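Local coordinates for Iron(III) ABC transporter, periplasmic iron-compound-binding protein (Vibrio cholerae, PDB 5GGY) that probably binds ferric hydroxamate siderophores such as desferal in the periplasm and hands them to an ABC transporter for iron uptake, at residues L165-P170 / K230-S235; A142-L147 / L186-L191; V19-L22 / L26-Q29. All coordinates share one frame; numbering follows the deposited sequence.

Contact 1 of 3, residues L165-P170 / K230-S235; sequences LRFANP and KKVQKS
P170 and V232 bring their CA atoms to 5.5 Å where the chain, having turned a corner at A168 after strand 161-167, runs past one flank of helix 229-234. V232 makes most of the contact, and its methyls divide the work. CG1, anti to the backbone N (chi1 169°), meets the far end of the F167 ring, 3.8 Å from F167 CZ. V232 CG2 goes to the proline, 3.7 Å from P170 CA and 3.9 Å from P170 CB. The same CG2 also lies over a face of the F167 ring, displaced toward its rim, so phenyl and pyrrolidine share one small branched side chain. On the outer side the extended K231 chain slants across the proline, K231 CD lying 4.1 Å from P170 CG; its methylenes do the touching and the residue remains exposed. The contact is thus apolar across its 202 Å² of summed buried surface. A168 and N169 form a classic beta bulge in the pairing with strand 172-176. Around the contact, F226 stacks on F167 and also touches V232, Y222 meets the F167 ring edge-to-face, and strand 161-167 lies between strands 172-176 and 219-223 of the mixed sheet.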
# COMPACT_ATOMS: atom_id res chain seq x y z
N LEU A 165 4.77 -18.97 14.05
CA LEU A 165 4.04 -20.23 13.97
C LEU A 165 2.83 -20.30 14.90
O LEU A 165 2.65 -19.46 15.78
CB LEU A 165 4.98 -21.42 14.26
CG LEU A 165 5.77 -21.68 15.55
CD1 LEU A 165 6.72 -20.53 15.89
CD2 LEU A 165 4.89 -22.02 16.75
N ARG A 166 2.01 -21.31 14.67
CA ARG A 166 0.98 -21.72 15.61
C ARG A 166 1.23 -23.18 15.97
O ARG A 166 1.83 -23.93 15.20
CB ARG A 166 -0.43 -21.56 15.03
CG ARG A 166 -0.87 -20.12 14.79
CD ARG A 166 -2.32 -20.07 14.33
NE ARG A 166 -2.71 -18.75 13.86
CZ ARG A 166 -3.34 -17.85 14.61
NH1 ARG A 166 -3.66 -16.66 14.10
NH2 ARG A 166 -3.67 -18.14 15.86
N PHE A 167 0.77 -23.59 17.15
CA PHE A 167 0.92 -24.98 17.58
C PHE A 167 -0.21 -25.85 17.04
O PHE A 167 -1.38 -25.57 17.27
CB PHE A 167 0.96 -25.07 19.10
CG PHE A 167 2.26 -24.65 19.71
CD1 PHE A 167 3.36 -25.49 19.70
CD2 PHE A 167 2.39 -23.41 20.30
CE1 PHE A 167 4.56 -25.10 20.26
CE2 PHE A 167 3.59 -23.01 20.86
CZ PHE A 167 4.68 -23.86 20.84
N ALA A 168 0.15 -26.91 16.32
CA ALA A 168 -0.83 -27.91 15.91
C ALA A 168 -1.19 -28.75 17.12
O ALA A 168 -2.34 -29.10 17.35
CB ALA A 168 -0.27 -28.78 14.80
N ASN A 169 -0.16 -29.06 17.90
CA ASN A 169 -0.29 -29.75 19.16
C ASN A 169 1.03 -29.54 19.91
O ASN A 169 1.92 -28.88 19.38
CB ASN A 169 -0.61 -31.24 18.95
CG ASN A 169 0.45 -31.97 18.17
OD1 ASN A 169 1.53 -32.24 18.68
ND2 ASN A 169 0.13 -32.32 16.93
N PRO A 170 1.16 -30.07 21.13
CA PRO A 170 2.41 -29.82 21.86
C PRO A 170 3.68 -30.35 21.18
O PRO A 170 4.76 -29.97 21.61
CB PRO A 170 2.17 -30.54 23.19
CG PRO A 170 0.71 -30.44 23.38
CD PRO A 170 0.11 -30.60 22.03
N LYS A 230 0.81 -23.91 28.40
CA LYS A 230 1.49 -24.24 29.64
C LYS A 230 2.20 -25.58 29.54
O LYS A 230 3.33 -25.73 30.01
CB LYS A 230 0.49 -24.26 30.80
CG LYS A 230 1.06 -24.71 32.13
CD LYS A 230 0.27 -25.88 32.69
CE LYS A 230 0.60 -26.12 34.16
NZ LYS A 230 0.56 -27.57 34.52
N LYS A 231 1.54 -26.55 28.91
CA LYS A 231 2.09 -27.89 28.76
C LYS A 231 3.37 -27.86 27.92
O LYS A 231 4.34 -28.56 28.23
CB LYS A 231 1.07 -28.84 28.13
CG LYS A 231 1.61 -30.24 27.95
CD LYS A 231 0.55 -31.19 27.40
CE LYS A 231 1.09 -32.62 27.40
NZ LYS A 231 0.36 -33.52 26.46
N VAL A 232 3.35 -27.07 26.85
CA VAL A 232 4.52 -26.95 25.99
C VAL A 232 5.71 -26.35 26.75
O VAL A 232 6.82 -26.88 26.68
CB VAL A 232 4.22 -26.08 24.75
CG1 VAL A 232 5.50 -25.73 24.01
CG2 VAL A 232 3.25 -26.80 23.83
N GLN A 233 5.46 -25.28 27.48
CA GLN A 233 6.52 -24.55 28.18
C GLN A 233 7.29 -25.40 29.19
O GLN A 233 8.46 -25.13 29.46
CB GLN A 233 5.93 -23.33 28.89
CG GLN A 233 5.50 -22.23 27.94
CD GLN A 233 4.83 -21.07 28.65
OE1 GLN A 233 3.66 -21.15 29.01
NE2 GLN A 233 5.58 -19.99 28.87
N LYS A 234 6.65 -26.42 29.74
CA LYS A 234 7.28 -27.29 30.73
C LYS A 234 7.98 -28.48 30.09
O LYS A 234 8.84 -29.11 30.70
CB LYS A 234 6.26 -27.81 31.73
CG LYS A 234 5.30 -26.76 32.26
CD LYS A 234 4.17 -27.44 32.98
CE LYS A 234 3.48 -28.45 32.08
NZ LYS A 234 2.38 -29.16 32.79
N SER A 235 7.59 -28.80 28.86
CA SER A 235 8.12 -29.97 28.18
C SER A 235 9.63 -29.88 27.99
O SER A 235 10.18 -28.79 27.80
CB SER A 235 7.43 -30.15 26.82
OG SER A 235 7.62 -29.02 26.00

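Contact 2 of 3, residues A142-L147 / L186-L191; sequences ARFSEL and LEQLGL
The F144 ring has the aliphatic part of Q188 over one of its faces, Q188 CG lying 3.4 Å from F144 CD2 and 3.6 Å from F144 CG. A bend at the second torsion of Q188 (chi2 76°) turns its amide away past the rim of the ring, the two planes 31° apart. One residue on, L189 CD1 packs against the long helix, 3.8 Å from F144 O and 3.8 Å from L147 CB. Helix 181-188 stops here in a Schellman motif: G190 has positive phi, and L191 N reaches back to L186 O over 2.8 Å. L189 N bonds to that same L186 O from the opposite face of its plane. Within helix 130-154, L147 CD2 sits 3.5 Å above the centre of the R143 guanidinium plane, while R143 NH1 bridges to E146 OE1 at 3.1 Å, almost in that plane. The chemistry therefore separates by side: ring face and hydrocarbon, mostly buried, join the long helix to the end of helix 181-188 and the residue after it, whereas the charged groups find polar partners within the long helix, on E269 of helix 262-276 for R143 NE and, for E187, on S57 of the second subunit.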
# COMPACT_ATOMS: atom_id res chain seq x y z
N ALA A 142 1.79 3.54 6.96
CA ALA A 142 2.42 4.47 7.88
C ALA A 142 2.69 3.79 9.21
O ALA A 142 3.75 3.97 9.81
CB ALA A 142 1.56 5.71 8.07
N ARG A 143 1.72 3.00 9.67
CA ARG A 143 1.85 2.24 10.91
C ARG A 143 3.01 1.25 10.83
O ARG A 143 3.72 1.05 11.81
CB ARG A 143 0.54 1.50 11.21
CG ARG A 143 0.54 0.74 12.53
CD ARG A 143 0.89 1.67 13.68
NE ARG A 143 0.71 1.02 14.98
CZ ARG A 143 1.14 1.52 16.13
NH1 ARG A 143 1.78 2.68 16.14
NH2 ARG A 143 0.94 0.87 17.26
N PHE A 144 3.19 0.64 9.66
CA PHE A 144 4.29 -0.29 9.43
C PHE A 144 5.64 0.37 9.69
O PHE A 144 6.52 -0.21 10.32
CB PHE A 144 4.26 -0.83 7.99
CG PHE A 144 3.15 -1.81 7.73
CD1 PHE A 144 2.71 -2.66 8.72
CD2 PHE A 144 2.55 -1.87 6.48
CE1 PHE A 144 1.69 -3.56 8.48
CE2 PHE A 144 1.53 -2.77 6.23
CZ PHE A 144 1.10 -3.61 7.23
N SER A 145 5.78 1.60 9.20
CA SER A 145 7.02 2.36 9.35
C SER A 145 7.28 2.74 10.80
O SER A 145 8.42 2.70 11.26
CB SER A 145 6.98 3.62 8.48
OG SER A 145 6.82 3.30 7.11
N GLU A 146 6.22 3.11 11.51
CA GLU A 146 6.34 3.47 12.92
C GLU A 146 6.83 2.28 13.74
O GLU A 146 7.74 2.41 14.56
CB GLU A 146 4.99 3.96 13.47
CG GLU A 146 4.41 5.15 12.73
CD GLU A 146 3.04 5.54 13.26
OE1 GLU A 146 2.60 4.94 14.26
OE2 GLU A 146 2.41 6.45 12.68
N LEU A 147 6.22 1.12 13.52
CA LEU A 147 6.57 -0.09 14.25
C LEU A 147 7.98 -0.55 13.90
O LEU A 147 8.71 -1.03 14.76
CB LEU A 147 5.57 -1.20 13.95
CG LEU A 147 4.11 -0.90 14.29
CD1 LEU A 147 3.22 -2.03 13.80
CD2 LEU A 147 3.94 -0.68 15.79
N LEU A 186 6.43 -9.53 8.60
CA LEU A 186 7.84 -9.55 8.98
C LEU A 186 8.69 -8.73 8.02
O LEU A 186 9.50 -7.91 8.44
CB LEU A 186 8.36 -10.99 9.04
CG LEU A 186 7.77 -11.91 10.11
CD1 LEU A 186 8.38 -13.30 10.02
CD2 LEU A 186 7.97 -11.32 11.50
N GLU A 187 8.52 -8.97 6.72
CA GLU A 187 9.27 -8.24 5.70
C GLU A 187 8.98 -6.74 5.75
O GLU A 187 9.88 -5.92 5.61
CB GLU A 187 8.95 -8.79 4.30
CG GLU A 187 9.34 -10.24 4.09
CD GLU A 187 8.88 -10.75 2.74
OE1 GLU A 187 8.34 -9.94 1.95
OE2 GLU A 187 9.05 -11.96 2.46
N GLN A 188 7.71 -6.41 5.94
CA GLN A 188 7.27 -5.02 6.01
C GLN A 188 7.76 -4.35 7.30
O GLN A 188 7.79 -3.12 7.40
CB GLN A 188 5.75 -4.94 5.93
CG GLN A 188 5.21 -3.65 5.36
CD GLN A 188 5.37 -3.56 3.85
OE1 GLN A 188 6.44 -3.21 3.35
NE2 GLN A 188 4.30 -3.86 3.12
N LEU A 189 8.16 -5.16 8.28
CA LEU A 189 8.62 -4.65 9.56
C LEU A 189 10.13 -4.54 9.60
O LEU A 189 10.71 -4.12 10.60
CB LEU A 189 8.13 -5.55 10.70
CG LEU A 189 7.43 -4.86 11.87
CD1 LEU A 189 6.38 -3.89 11.35
CD2 LEU A 189 6.79 -5.91 12.76
N GLY A 190 10.78 -4.91 8.50
CA GLY A 190 12.23 -4.90 8.42
C GLY A 190 12.86 -6.15 8.99
O GLY A 190 14.09 -6.26 9.06
N LEU A 191 12.03 -7.10 9.40
CA LEU A 191 12.51 -8.35 10.00
C LEU A 191 12.85 -9.40 8.94
O LEU A 191 12.26 -9.42 7.86
CB LEU A 191 11.47 -8.90 10.97
CG LEU A 191 11.19 -8.06 12.22
CD1 LEU A 191 9.88 -8.49 12.87
CD2 LEU A 191 12.34 -8.17 13.21

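Contact 3 of 3, residues V19-L22 / L26-Q29; sequences VVVL and LLEQ
V21 and L27, with CA atoms 5.9 Å apart, mark the closest approach in a beta-loop-alpha unit, the first of the alternating strands and helices that build the N-terminal part of this periplasmic binding protein. Strand 19-21 runs parallel to strand 80-83, and its other edge is bonded through the backbone to V38 and G39; after a very short turn the chain returns over it as helix 24-32. The tight part is a single valine set against two successive leucines. V21 CG1 lies 3.6 Å from L27 CB and 3.7 Å from L27 CA, close enough to rest on the helix backbone as well as on the side chain. The other methyl, V21 CG2, meets L26 CB at 3.7 Å and the carbonyl carbon L26 C at 3.8 Å. The fork of V21 thus spans the peptide link between the leucines. Its first torsion, 120°, puts CG1 off a staggered position, though at 2.5 Å resolution little should be read into it. L27 crosses V21 at about a right angle. With CG anti to the backbone N (chi1 178°), it extends along the helix flank toward L43 and Y46 of helix 43-49, its CD1 still 4.1 Å from V21 CG1.

The looser side is not a solvent side, since all eight residues are buried. There V20 and L22 turn to other neighbours, among them P78 and I62, and the helix presents polar groups to the rest of the fold. E28 OE2 takes a hydrogen bond from G260 N, just ahead of helix 262-276. The Q29 amide is gripped at both ends: its NE2 donates to A116 O, and its OE1 accepts from A261 N.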
# COMPACT_ATOMS: atom_id res chain seq x y z
N VAL A 19 -25.71 -7.89 3.30
CA VAL A 19 -24.59 -8.78 3.01
C VAL A 19 -24.53 -9.96 3.97
O VAL A 19 -24.53 -9.79 5.19
CB VAL A 19 -23.25 -8.02 3.08
CG1 VAL A 19 -22.09 -8.97 2.81
CG2 VAL A 19 -23.25 -6.87 2.09
N VAL A 20 -24.49 -11.16 3.40
CA VAL A 20 -24.18 -12.36 4.17
C VAL A 20 -22.75 -12.78 3.86
O VAL A 20 -22.39 -13.02 2.70
CB VAL A 20 -25.15 -13.52 3.86
CG1 VAL A 20 -24.57 -14.85 4.35
CG2 VAL A 20 -26.50 -13.27 4.49
N VAL A 21 -21.92 -12.86 4.89
CA VAL A 21 -20.53 -13.26 4.73
C VAL A 21 -20.34 -14.69 5.23
O VAL A 21 -20.99 -15.12 6.19
CB VAL A 21 -19.58 -12.28 5.46
CG1 VAL A 21 -18.75 -12.99 6.52
CG2 VAL A 21 -18.68 -11.58 4.45
N LEU A 22 -19.46 -15.44 4.57
CA LEU A 22 -19.29 -16.86 4.89
C LEU A 22 -17.90 -17.22 5.41
O LEU A 22 -17.64 -18.38 5.72
CB LEU A 22 -19.60 -17.72 3.66
CG LEU A 22 -21.02 -17.57 3.11
CD1 LEU A 22 -21.26 -18.62 2.04
CD2 LEU A 22 -22.05 -17.68 4.21
N LEU A 26 -13.29 -12.36 5.01
CA LEU A 26 -14.29 -11.52 4.37
C LEU A 26 -15.11 -10.74 5.39
O LEU A 26 -15.50 -9.61 5.15
CB LEU A 26 -15.22 -12.36 3.49
CG LEU A 26 -14.58 -13.00 2.26
CD1 LEU A 26 -15.60 -13.83 1.49
CD2 LEU A 26 -13.96 -11.93 1.37
N LEU A 27 -15.36 -11.38 6.53
CA LEU A 27 -16.07 -10.72 7.62
C LEU A 27 -15.28 -9.51 8.10
O LEU A 27 -15.85 -8.46 8.37
CB LEU A 27 -16.31 -11.69 8.78
CG LEU A 27 -17.00 -11.11 10.02
CD1 LEU A 27 -18.29 -10.40 9.66
CD2 LEU A 27 -17.26 -12.20 11.05
N GLU A 28 -13.97 -9.68 8.21
CA GLU A 28 -13.08 -8.59 8.59
C GLU A 28 -13.11 -7.47 7.55
O GLU A 28 -13.23 -6.29 7.90
CB GLU A 28 -11.65 -9.09 8.76
CG GLU A 28 -10.60 -7.98 8.80
CD GLU A 28 -9.19 -8.50 8.62
OE1 GLU A 28 -8.34 -7.75 8.10
OE2 GLU A 28 -8.93 -9.66 9.01
N GLN A 29 -13.02 -7.85 6.28
CA GLN A 29 -12.98 -6.90 5.17
C GLN A 29 -14.18 -5.96 5.16
O GLN A 29 -14.02 -4.74 5.08
CB GLN A 29 -12.90 -7.64 3.83
CG GLN A 29 -11.67 -8.52 3.65
CD GLN A 29 -10.39 -7.75 3.39
OE1 GLN A 29 -10.04 -6.83 4.12
NE2 GLN A 29 -9.68 -8.12 2.33

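Contacts 2 and 3 are buried, whereas contact 1 is partly exposed, with a lysine chain along its outer edge. Contacts 1 and 3 lie on opposite sides of the chain's centre, their own centres about 31 Å apart, and each sets a strand region against a helix through a valine. They differ in partners: proline and phenyl in contact 1, two leucines and their backbone in contact 3. Contact 2 instead joins a long helix to the capped end of another, through a ring face on a glutamine methylene and a leucine pair, near a second subunit. Helix 130-154 is followed in the chain by strand 161-167, and the segments of contacts 1 and 2 alternate, while contact 3 closes earlier.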